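Local coordinates for putative histidinol-phosphate aminotransferase (Burkholderia pseudomallei, PDB 3P1T), which probably transfers an amino group from L-histidinol phosphate to 2-oxoglutarate in histidine biosynthesis, using pyridoxal 5'-phosphate as cofactor, at residues R55-L60 against D69-V74; A61-C66 against K198-A203; L291-E296 against L330-D335. All blocks are in the same frame, centred on the assembly; numbering follows the deposited sequence.

Interaction 1. Residues R55-L60 against D69-V74; sequences RVMRKL and DNLMLV
Met57 and Leu73 mark the closest pairing of backbones, their CA atoms 7.7 Å apart, where helix 55-60 passes strand 71-74 at an axis separation of 9.6 Å and an angle of 121° between the two chain directions. No hydrogen bond spans this distance, so the contact rests mainly on apolar side chains. Leu71 and Leu73 leave the strand on the helix side, whereas Met72 between them points away and packs on helix 214-221. Met57, a selenomethionine, starts out neither at nor from the strand, but its chain bends at chi2 (-58°) and again at chi3, which carries the tip into the gap. There Met57 SE lies 4.0 Å from Leu73 CB, and Met57 CE is 3.7 Å from Leu71 CD1. The Met57 and Leu71 chains thus run past one another in opposite directions, meeting at their ends. Leu60, one helical turn on, starts out toward the strand and crosses Leu71 obliquely: Leu60 CB is 4.0 Å from Leu71 CD1, and Leu60 CD1 reaches to 4.2 Å from Leu73 CD1. Leu71 CD1 is therefore shared by both helix residues. Its CG takes the position between backbone N and carbonyl carbon (chi1 74°), which lifts this methyl to meet them. Helix 231-241 extends the apolar layer, with Leu234 and Leu237 on Leu73 and Leu241 on Leu60, while its Glu238 forms salt bridges with Arg55 and Lys59 on the flank of helix 52-64. Strand 71-74 pairs through its backbone with strand 208-211 and is, within this chain, an outermost strand of the seven-stranded sheet of a fold type I PLP enzyme. With no polar pair crossing, the interlocked Met57, Leu60, Leu71 and Leu73 hold the helix to this sheet edge.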
loop_
_atom_site.group_PDB
_atom_site.type_symbol
_atom_site.label_atom_id
_atom_site.label_comp_id
_atom_site.label_asym_id
_atom_site.label_seq_id
_atom_site.Cartn_x
_atom_site.Cartn_y
_atom_site.Cartn_z
ATOM N N ARG A 55 2.857 -17.417 -2.945
ATOM C CA ARG A 55 2.280 -18.030 -4.139
ATOM C C ARG A 55 2.231 -17.023 -5.303
ATOM O O ARG A 55 2.596 -17.381 -6.421
ATOM C CB ARG A 55 0.876 -18.565 -3.833
ATOM C CG ARG A 55 0.296 -19.411 -4.962
ATOM C CD ARG A 55 -1.125 -19.891 -4.687
ATOM N NE ARG A 55 -2.136 -18.827 -4.785
ATOM C CZ ARG A 55 -2.874 -18.375 -3.773
ATOM N NH1 ARG A 55 -2.748 -18.900 -2.560
ATOM N NH2 ARG A 55 -3.769 -17.421 -3.972
ATOM N N VAL A 56 1.804 -15.776 -5.040
ATOM C CA VAL A 56 1.706 -14.735 -6.069
ATOM C C VAL A 56 3.130 -14.304 -6.481
ATOM O O VAL A 56 3.357 -14.064 -7.673
ATOM C CB VAL A 56 0.829 -13.526 -5.619
ATOM C CG1 VAL A 56 0.838 -12.410 -6.647
ATOM C CG2 VAL A 56 -0.608 -13.967 -5.354
HETATM N N MSE A 57 4.094 -14.253 -5.520
HETATM C CA MSE A 57 5.498 -13.885 -5.833
HETATM C C MSE A 57 6.080 -14.848 -6.851
HETATM O O MSE A 57 6.717 -14.407 -7.807
HETATM C CB MSE A 57 6.393 -13.846 -4.580
HETATM C CG MSE A 57 6.114 -12.650 -3.674
HETATM SE SE MSE A 57 6.346 -10.977 -4.608
HETATM C CE MSE A 57 8.238 -10.882 -4.767
ATOM N N ARG A 58 5.801 -16.151 -6.665
ATOM C CA ARG A 58 6.235 -17.232 -7.522
ATOM C C ARG A 58 5.561 -17.104 -8.874
ATOM O O ARG A 58 6.232 -17.269 -9.892
ATOM C CB ARG A 58 5.908 -18.566 -6.849
ATOM C CG ARG A 58 6.262 -19.812 -7.656
ATOM C CD ARG A 58 5.816 -21.107 -6.977
ATOM N NE ARG A 58 4.383 -21.142 -6.651
ATOM C CZ ARG A 58 3.409 -21.470 -7.501
ATOM N NH1 ARG A 58 3.690 -21.759 -8.766
ATOM N NH2 ARG A 58 2.147 -21.487 -7.098
ATOM N N LYS A 59 4.242 -16.779 -8.887
ATOM C CA LYS A 59 3.456 -16.595 -10.117
ATOM C C LYS A 59 4.042 -15.443 -10.955
ATOM O O LYS A 59 4.165 -15.594 -12.162
ATOM C CB LYS A 59 1.966 -16.338 -9.800
ATOM C CG LYS A 59 1.007 -17.504 -10.092
ATOM C CD LYS A 59 1.050 -18.630 -9.052
ATOM C CE LYS A 59 0.114 -19.773 -9.377
ATOM N NZ LYS A 59 -1.323 -19.373 -9.340
ATOM N N LEU A 60 4.423 -14.319 -10.312
ATOM C CA LEU A 60 5.060 -13.169 -10.947
ATOM C C LEU A 60 6.377 -13.573 -11.600
ATOM O O LEU A 60 6.637 -13.204 -12.752
ATOM C CB LEU A 60 5.309 -12.048 -9.923
ATOM C CG LEU A 60 4.108 -11.222 -9.504
ATOM C CD1 LEU A 60 4.410 -10.442 -8.225
ATOM C CD2 LEU A 60 3.633 -10.294 -10.636
ATOM N N ASP A 69 14.176 -13.536 -6.728
ATOM C CA ASP A 69 15.220 -12.733 -6.088
ATOM C C ASP A 69 15.487 -11.419 -6.847
ATOM O O ASP A 69 16.137 -10.518 -6.312
ATOM C CB ASP A 69 16.524 -13.541 -6.015
ATOM C CG ASP A 69 16.389 -14.871 -5.316
ATOM O OD1 ASP A 69 16.285 -15.911 -6.026
ATOM O OD2 ASP A 69 16.446 -14.889 -4.055
ATOM N N ASN A 70 15.007 -11.318 -8.090
ATOM C CA ASN A 70 15.261 -10.157 -8.928
ATOM C C ASN A 70 14.014 -9.269 -9.111
ATOM O O ASN A 70 14.097 -8.262 -9.822
ATOM C CB ASN A 70 15.773 -10.634 -10.285
ATOM C CG ASN A 70 17.175 -11.162 -10.198
ATOM O OD1 ASN A 70 17.427 -12.366 -10.297
ATOM N ND2 ASN A 70 18.103 -10.276 -9.896
ATOM N N LEU A 71 12.890 -9.598 -8.440
ATOM C CA LEU A 71 11.677 -8.801 -8.573
ATOM C C LEU A 71 11.100 -8.451 -7.204
ATOM O O LEU A 71 11.203 -9.237 -6.268
ATOM C CB LEU A 71 10.613 -9.492 -9.443
ATOM C CG LEU A 71 9.870 -10.661 -8.857
ATOM C CD1 LEU A 71 8.524 -10.231 -8.355
ATOM C CD2 LEU A 71 9.638 -11.683 -9.897
HETATM N N MSE A 72 10.471 -7.267 -7.120
HETATM C CA MSE A 72 9.813 -6.721 -5.934
HETATM C C MSE A 72 8.421 -6.181 -6.319
HETATM O O MSE A 72 8.318 -5.415 -7.297
HETATM C CB MSE A 72 10.700 -5.622 -5.358
HETATM C CG MSE A 72 10.261 -5.129 -4.007
HETATM SE SE MSE A 72 11.483 -3.845 -3.236
HETATM C CE MSE A 72 11.031 -2.377 -4.205
ATOM N N LEU A 73 7.356 -6.632 -5.606
ATOM C CA LEU A 73 5.972 -6.193 -5.828
ATOM C C LEU A 73 5.797 -4.855 -5.099
ATOM O O LEU A 73 6.149 -4.758 -3.919
ATOM C CB LEU A 73 4.961 -7.270 -5.362
ATOM C CG LEU A 73 3.443 -6.945 -5.483
ATOM C CD1 LEU A 73 3.014 -6.664 -6.929
ATOM C CD2 LEU A 73 2.611 -8.080 -4.955
ATOM N N VAL A 74 5.347 -3.811 -5.811
ATOM C CA VAL A 74 5.274 -2.467 -5.233
ATOM C C VAL A 74 3.913 -1.795 -5.460
ATOM O O VAL A 74 3.175 -2.147 -6.388
ATOM C CB VAL A 74 6.399 -1.555 -5.810
ATOM C CG1 VAL A 74 7.770 -1.986 -5.328
ATOM C CG2 VAL A 74 6.359 -1.480 -7.335
#

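Interaction 2. Residues A61-C66 against K198-A203; sequences AEHFSC and KSYGLA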
loop_
_atom_site.group_PDB
_atom_site.type_symbol
_atom_site.label_atom_id
_atom_site.label_comp_id
_atom_site.label_asym_id
_atom_site.label_seq_id
_atom_site.Cartn_x
_atom_site.Cartn_y
_atom_site.Cartn_z
ATOM N N ALA A 61 7.191 -14.361 -10.871
ATOM C CA ALA A 61 8.488 -14.862 -11.313
ATOM C C ALA A 61 8.341 -15.693 -12.576
ATOM O O ALA A 61 9.136 -15.531 -13.507
ATOM C CB ALA A 61 9.127 -15.686 -10.209
ATOM N N GLU A 62 7.290 -16.544 -12.621
ATOM C CA GLU A 62 6.947 -17.405 -13.749
ATOM C C GLU A 62 6.529 -16.565 -14.936
ATOM O O GLU A 62 7.030 -16.774 -16.044
ATOM C CB GLU A 62 5.821 -18.377 -13.362
ATOM C CG GLU A 62 6.289 -19.777 -12.995
ATOM C CD GLU A 62 5.494 -20.470 -11.892
ATOM O OE1 GLU A 62 4.250 -20.580 -12.013
ATOM O OE2 GLU A 62 6.129 -20.944 -10.919
ATOM N N HIS A 63 5.617 -15.609 -14.695
ATOM C CA HIS A 63 5.053 -14.737 -15.710
ATOM C C HIS A 63 6.155 -13.933 -16.432
ATOM O O HIS A 63 6.166 -13.900 -17.664
ATOM C CB HIS A 63 4.013 -13.792 -15.074
ATOM C CG HIS A 63 3.247 -12.982 -16.076
ATOM N ND1 HIS A 63 2.182 -13.521 -16.776
ATOM C CD2 HIS A 63 3.407 -11.691 -16.448
ATOM C CE1 HIS A 63 1.748 -12.557 -17.569
ATOM N NE2 HIS A 63 2.456 -11.435 -17.406
ATOM N N PHE A 64 7.094 -13.324 -15.677
ATOM C CA PHE A 64 8.140 -12.486 -16.260
ATOM C C PHE A 64 9.417 -13.284 -16.578
ATOM O O PHE A 64 10.372 -12.707 -17.116
ATOM C CB PHE A 64 8.452 -11.322 -15.323
ATOM C CG PHE A 64 7.307 -10.338 -15.276
ATOM C CD1 PHE A 64 7.108 -9.430 -16.303
ATOM C CD2 PHE A 64 6.427 -10.315 -14.199
ATOM C CE1 PHE A 64 6.046 -8.521 -16.262
ATOM C CE2 PHE A 64 5.369 -9.396 -14.158
ATOM C CZ PHE A 64 5.186 -8.511 -15.192
ATOM N N SER A 65 9.399 -14.612 -16.316
ATOM C CA SER A 65 10.479 -15.574 -16.566
ATOM C C SER A 65 11.826 -15.073 -15.986
ATOM O O SER A 65 12.843 -15.014 -16.676
ATOM C CB SER A 65 10.611 -15.879 -18.056
ATOM O OG SER A 65 9.444 -16.503 -18.570
ATOM N N CYS A 66 11.820 -14.728 -14.701
ATOM C CA CYS A 66 13.019 -14.279 -14.001
ATOM C C CYS A 66 13.018 -14.844 -12.592
ATOM O O CYS A 66 11.943 -15.224 -12.122
ATOM C CB CYS A 66 13.081 -12.760 -13.982
ATOM S SG CYS A 66 11.876 -11.997 -12.876
ATOM N N LYS A 198 -2.397 -0.580 -16.835
ATOM C CA LYS A 198 -2.901 -0.322 -18.184
ATOM C C LYS A 198 -3.384 -1.618 -18.819
ATOM O O LYS A 198 -4.487 -2.049 -18.503
ATOM C CB LYS A 198 -1.829 0.378 -19.058
ATOM C CG LYS A 198 -1.085 1.544 -18.380
ATOM C CD LYS A 198 -1.992 2.635 -17.781
ATOM C CE LYS A 198 -1.207 3.677 -17.038
ATOM N NZ LYS A 198 -2.107 4.524 -16.224
ATOM N N SER A 199 -2.581 -2.236 -19.691
ATOM C CA SER A 199 -2.885 -3.473 -20.399
ATOM C C SER A 199 -3.486 -4.564 -19.498
ATOM O O SER A 199 -4.355 -5.301 -19.971
ATOM C CB SER A 199 -1.613 -4.009 -21.037
ATOM O OG SER A 199 -0.494 -3.823 -20.182
ATOM N N TYR A 200 -3.027 -4.674 -18.217
ATOM C CA TYR A 200 -3.482 -5.690 -17.260
ATOM C C TYR A 200 -4.824 -5.307 -16.592
ATOM O O TYR A 200 -5.451 -6.170 -15.972
ATOM C CB TYR A 200 -2.418 -5.940 -16.185
ATOM C CG TYR A 200 -1.218 -6.707 -16.695
ATOM C CD1 TYR A 200 -0.147 -6.046 -17.295
ATOM C CD2 TYR A 200 -1.138 -8.098 -16.555
ATOM C CE1 TYR A 200 0.974 -6.747 -17.748
ATOM C CE2 TYR A 200 -0.021 -8.812 -17.008
ATOM C CZ TYR A 200 1.033 -8.130 -17.605
ATOM O OH TYR A 200 2.140 -8.823 -18.048
ATOM N N GLY A 201 -5.240 -4.046 -16.732
ATOM C CA GLY A 201 -6.506 -3.529 -16.216
ATOM C C GLY A 201 -6.692 -3.453 -14.706
ATOM O O GLY A 201 -7.829 -3.527 -14.227
ATOM N N LEU A 202 -5.610 -3.230 -13.943
ATOM C CA LEU A 202 -5.717 -3.103 -12.485
ATOM C C LEU A 202 -5.380 -1.671 -12.005
ATOM O O LEU A 202 -4.842 -1.519 -10.909
ATOM C CB LEU A 202 -4.793 -4.118 -11.788
ATOM C CG LEU A 202 -4.913 -5.591 -12.184
ATOM C CD1 LEU A 202 -3.985 -6.423 -11.358
ATOM C CD2 LEU A 202 -6.316 -6.100 -12.006
ATOM N N ALA A 203 -5.734 -0.624 -12.788
ATOM C CA ALA A 203 -5.444 0.785 -12.465
ATOM C C ALA A 203 -5.913 1.185 -11.049
ATOM O O ALA A 203 -5.204 1.924 -10.363
ATOM C CB ALA A 203 -6.094 1.702 -13.488
#
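His63 and Tyr200 have the nearest CA atoms of the two segments, yet these lie 12.5 Å apart, so the end of helix 52-64 and the loop 198-203 meet through long side chains only. Each backbone is shaped by its own bonds. A Schellman motif closes the helix, with Cys66 N 3.0 Å from Ala61 O and Ser65 N 3.2 Å from Glu62 O, and Ser65 takes a positive phi. In the loop a type I turn runs from Lys198 to Gly201, where Gly201 N is 2.8 Å from Lys198 O. Across the gap the two rings approach from opposite directions and join in a hydrogen bond: His63 NE2 lies 2.7 Å from Tyr200 OH, at an angle of 156°, and either group could be the donor. The hydroxyl sits at the edge of the imidazole, in its plane, and NE2 likewise lies in the plane of the phenol, although the two rings are turned by 66° against each other. His63 gets there because its CG stands opposite the backbone N (chi1 -172°), which sends the ring outward from the helix. Phe64 flanks the bond: His63 CD2 rests 3.7 Å above the centre of the phenyl face, and Phe64 CZ comes to 4.2 Å from Tyr200 OH. Phe196 meets the Tyr200 ring edge-to-face, and Leu241 touches both His63 and Tyr200. Lys198 is probably the lysine that carries the cofactor, by its place in the class I sequence motif; its NZ hydrogen-bonds Tyr48 OH of the second subunit and a tartrate that probably comes from the crystallisation liquor. One directed bond, with Phe64 packed on the histidine and Phe196 on the tyrosine, therefore ties the end of helix 52-64 to the turn that begins at Lys198.

Interaction 3. Residues L291-E296 against L330-D335; sequences LRFLRE and LAEYSD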
loop_
_atom_site.group_PDB
_atom_site.type_symbol
_atom_site.label_atom_id
_atom_site.label_comp_id
_atom_site.label_asym_id
_atom_site.label_seq_id
_atom_site.Cartn_x
_atom_site.Cartn_y
_atom_site.Cartn_z
ATOM N N LEU A 291 -10.627 22.206 -24.743
ATOM C CA LEU A 291 -11.027 21.399 -23.584
ATOM C C LEU A 291 -12.478 21.718 -23.180
ATOM O O LEU A 291 -13.266 20.803 -22.948
ATOM C CB LEU A 291 -10.072 21.632 -22.410
ATOM C CG LEU A 291 -8.618 21.272 -22.645
ATOM C CD1 LEU A 291 -7.736 22.023 -21.683
ATOM C CD2 LEU A 291 -8.381 19.754 -22.548
ATOM N N ARG A 292 -12.832 23.014 -23.171
ATOM C CA ARG A 292 -14.168 23.523 -22.852
ATOM C C ARG A 292 -15.193 22.989 -23.880
ATOM O O ARG A 292 -16.259 22.516 -23.473
ATOM C CB ARG A 292 -14.132 25.059 -22.821
ATOM C CG ARG A 292 -15.431 25.732 -22.412
ATOM C CD ARG A 292 -15.272 27.220 -22.113
ATOM N NE ARG A 292 -14.769 28.021 -23.242
ATOM C CZ ARG A 292 -13.536 28.526 -23.322
ATOM N NH1 ARG A 292 -12.663 28.327 -22.341
ATOM N NH2 ARG A 292 -13.173 29.240 -24.379
ATOM N N PHE A 293 -14.844 23.019 -25.192
ATOM C CA PHE A 293 -15.646 22.502 -26.310
ATOM C C PHE A 293 -15.956 21.002 -26.135
ATOM O O PHE A 293 -17.103 20.584 -26.282
ATOM C CB PHE A 293 -14.894 22.726 -27.637
ATOM C CG PHE A 293 -15.543 22.136 -28.873
ATOM C CD1 PHE A 293 -15.248 20.840 -29.281
ATOM C CD2 PHE A 293 -16.415 22.892 -29.649
ATOM C CE1 PHE A 293 -15.856 20.295 -30.412
ATOM C CE2 PHE A 293 -16.984 22.363 -30.810
ATOM C CZ PHE A 293 -16.715 21.061 -31.174
ATOM N N LEU A 294 -14.920 20.205 -25.865
ATOM C CA LEU A 294 -15.018 18.770 -25.660
ATOM C C LEU A 294 -15.789 18.443 -24.364
ATOM O O LEU A 294 -16.541 17.469 -24.375
ATOM C CB LEU A 294 -13.618 18.118 -25.635
ATOM C CG LEU A 294 -12.814 18.119 -26.952
ATOM C CD1 LEU A 294 -11.427 17.539 -26.742
ATOM C CD2 LEU A 294 -13.541 17.362 -28.075
ATOM N N ARG A 295 -15.618 19.233 -23.259
ATOM C CA ARG A 295 -16.358 19.004 -22.006
ATOM C C ARG A 295 -17.851 19.245 -22.217
ATOM O O ARG A 295 -18.667 18.544 -21.613
ATOM C CB ARG A 295 -15.854 19.873 -20.844
ATOM C CG ARG A 295 -14.512 19.428 -20.246
ATOM C CD ARG A 295 -14.182 20.162 -18.953
ATOM N NE ARG A 295 -14.176 21.617 -19.120
ATOM C CZ ARG A 295 -13.084 22.348 -19.310
ATOM N NH1 ARG A 295 -11.885 21.772 -19.330
ATOM N NH2 ARG A 295 -13.177 23.664 -19.460
ATOM N N GLU A 296 -18.210 20.210 -23.093
ATOM C CA GLU A 296 -19.608 20.494 -23.432
ATOM C C GLU A 296 -20.251 19.291 -24.105
ATOM O O GLU A 296 -21.458 19.086 -23.977
ATOM C CB GLU A 296 -19.722 21.718 -24.354
ATOM C CG GLU A 296 -19.683 23.067 -23.659
ATOM C CD GLU A 296 -19.574 24.261 -24.593
ATOM O OE1 GLU A 296 -20.229 24.259 -25.665
ATOM O OE2 GLU A 296 -18.855 25.220 -24.229
ATOM N N LEU A 330 -14.104 16.394 -32.681
ATOM C CA LEU A 330 -12.970 17.148 -33.227
ATOM C C LEU A 330 -13.150 17.354 -34.747
ATOM O O LEU A 330 -12.536 18.274 -35.300
ATOM C CB LEU A 330 -11.610 16.505 -32.899
ATOM C CG LEU A 330 -11.174 16.597 -31.421
ATOM C CD1 LEU A 330 -9.913 15.812 -31.172
ATOM C CD2 LEU A 330 -10.960 18.024 -30.984
ATOM N N ALA A 331 -14.018 16.564 -35.414
ATOM C CA ALA A 331 -14.334 16.844 -36.820
ATOM C C ALA A 331 -15.136 18.142 -36.877
ATOM O O ALA A 331 -14.826 19.026 -37.683
ATOM C CB ALA A 331 -15.095 15.692 -37.459
ATOM N N GLU A 332 -16.099 18.292 -35.934
ATOM C CA GLU A 332 -16.948 19.472 -35.767
ATOM C C GLU A 332 -16.096 20.702 -35.395
ATOM O O GLU A 332 -16.309 21.775 -35.960
ATOM C CB GLU A 332 -18.020 19.205 -34.692
ATOM C CG GLU A 332 -19.068 20.299 -34.543
ATOM C CD GLU A 332 -19.951 20.241 -33.308
ATOM O OE1 GLU A 332 -20.059 19.165 -32.672
ATOM O OE2 GLU A 332 -20.548 21.292 -32.980
ATOM N N TYR A 333 -15.120 20.530 -34.484
ATOM C CA TYR A 333 -14.225 21.587 -34.012
ATOM C C TYR A 333 -13.274 22.093 -35.117
ATOM O O TYR A 333 -12.922 23.274 -35.088
ATOM C CB TYR A 333 -13.402 21.085 -32.817
ATOM C CG TYR A 333 -12.652 22.166 -32.060
ATOM C CD1 TYR A 333 -13.334 23.182 -31.390
ATOM C CD2 TYR A 333 -11.269 22.117 -31.927
ATOM C CE1 TYR A 333 -12.652 24.162 -30.667
ATOM C CE2 TYR A 333 -10.573 23.094 -31.211
ATOM C CZ TYR A 333 -11.270 24.109 -30.567
ATOM O OH TYR A 333 -10.587 25.047 -29.822
ATOM N N SER A 334 -12.879 21.236 -36.099
ATOM C CA SER A 334 -11.966 21.647 -37.186
ATOM C C SER A 334 -12.667 22.609 -38.197
ATOM O O SER A 334 -12.017 23.096 -39.131
ATOM C CB SER A 334 -11.386 20.438 -37.921
ATOM O OG SER A 334 -12.340 19.774 -38.732
ATOM N N ASP A 335 -13.968 22.910 -37.973
ATOM C CA ASP A 335 -14.754 23.861 -38.757
ATOM C C ASP A 335 -14.836 25.200 -38.010
ATOM O O ASP A 335 -14.152 26.162 -38.372
ATOM C CB ASP A 335 -16.158 23.301 -39.043
ATOM C CG ASP A 335 -16.153 22.042 -39.887
ATOM O OD1 ASP A 335 -15.644 22.096 -41.029
ATOM O OD2 ASP A 335 -16.697 21.017 -39.426
#
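Leu330 meets Leu294 first, on backbones whose CA atoms stand 8.0 Å apart at this pair. The two side chains cross at about a right angle, touching by one branch each, with Leu330 CD2 3.9 Å from Leu294 CD2. Both also rest on the sheet beneath the helices, Leu330 on Ile315 and Leu294 on Ile299 and Val301. Two residues on, Glu332 extends its chain past the far end of the Phe293 ring, and Glu332 CD lies 4.0 Å from Phe293 CZ, obliquely to the ring. Its carboxylate is engaged by Arg297 in a salt bridge; Arg297 also makes a cation-pi contact with Phe293 and a hydrogen bond to the Phe293 carbonyl. Tyr333 then supplies the broadest overlap. Its CB already sits over the phenyl, and a chi1 of -168° swings the ring so that CD1 follows it there: Tyr333 CD1 is 3.5 Å from Phe293 CG and sits above the centre of that ring. Tyr333 CB makes a CH-pi contact with the same ring, 3.9 Å from the centroid and 28° off the normal. The ring planes are inclined at 46°, an oblique pairing with centroids 4.6 Å apart. At its far end Tyr333 OH hydrogen-bonds Thr290 OG1, fixing the ring's reach toward the start of helix 288-296. Ser334 turns back on its own helix instead, Ser334 OG donating to Ala331 O over 2.8 Å. These helices, 288-296 and 320-333, pack together on the mixed sheet of the small domain. The contact thus grades from leucines at the sheet to an aromatic pair farther out, and the bonds of Tyr333 to Thr290 and of Glu332 to Arg297 probably help to hold the helices in place against each other.

From the N terminus, interaction 1 is the first to close, bringing helix 52-64 back against strand 71-74 across a connection of eight residues. Interaction 2 starts inside that connection, at 61-66, and closes a loop of 131 residues at 198-203, so the two cross instead of nesting. They share the helix and touch directly: Leu71 CD2 lies 3.7 Å from Ala61 CA. Together they tie one helix both to an outermost strand of the seven-stranded sheet and to the loop following strand 190-195. Interaction 3 follows in series, closing a 33-residue loop within the small domain. Its centre lies about 45 Å from that of interaction 1, on the opposite side of the chain's centre.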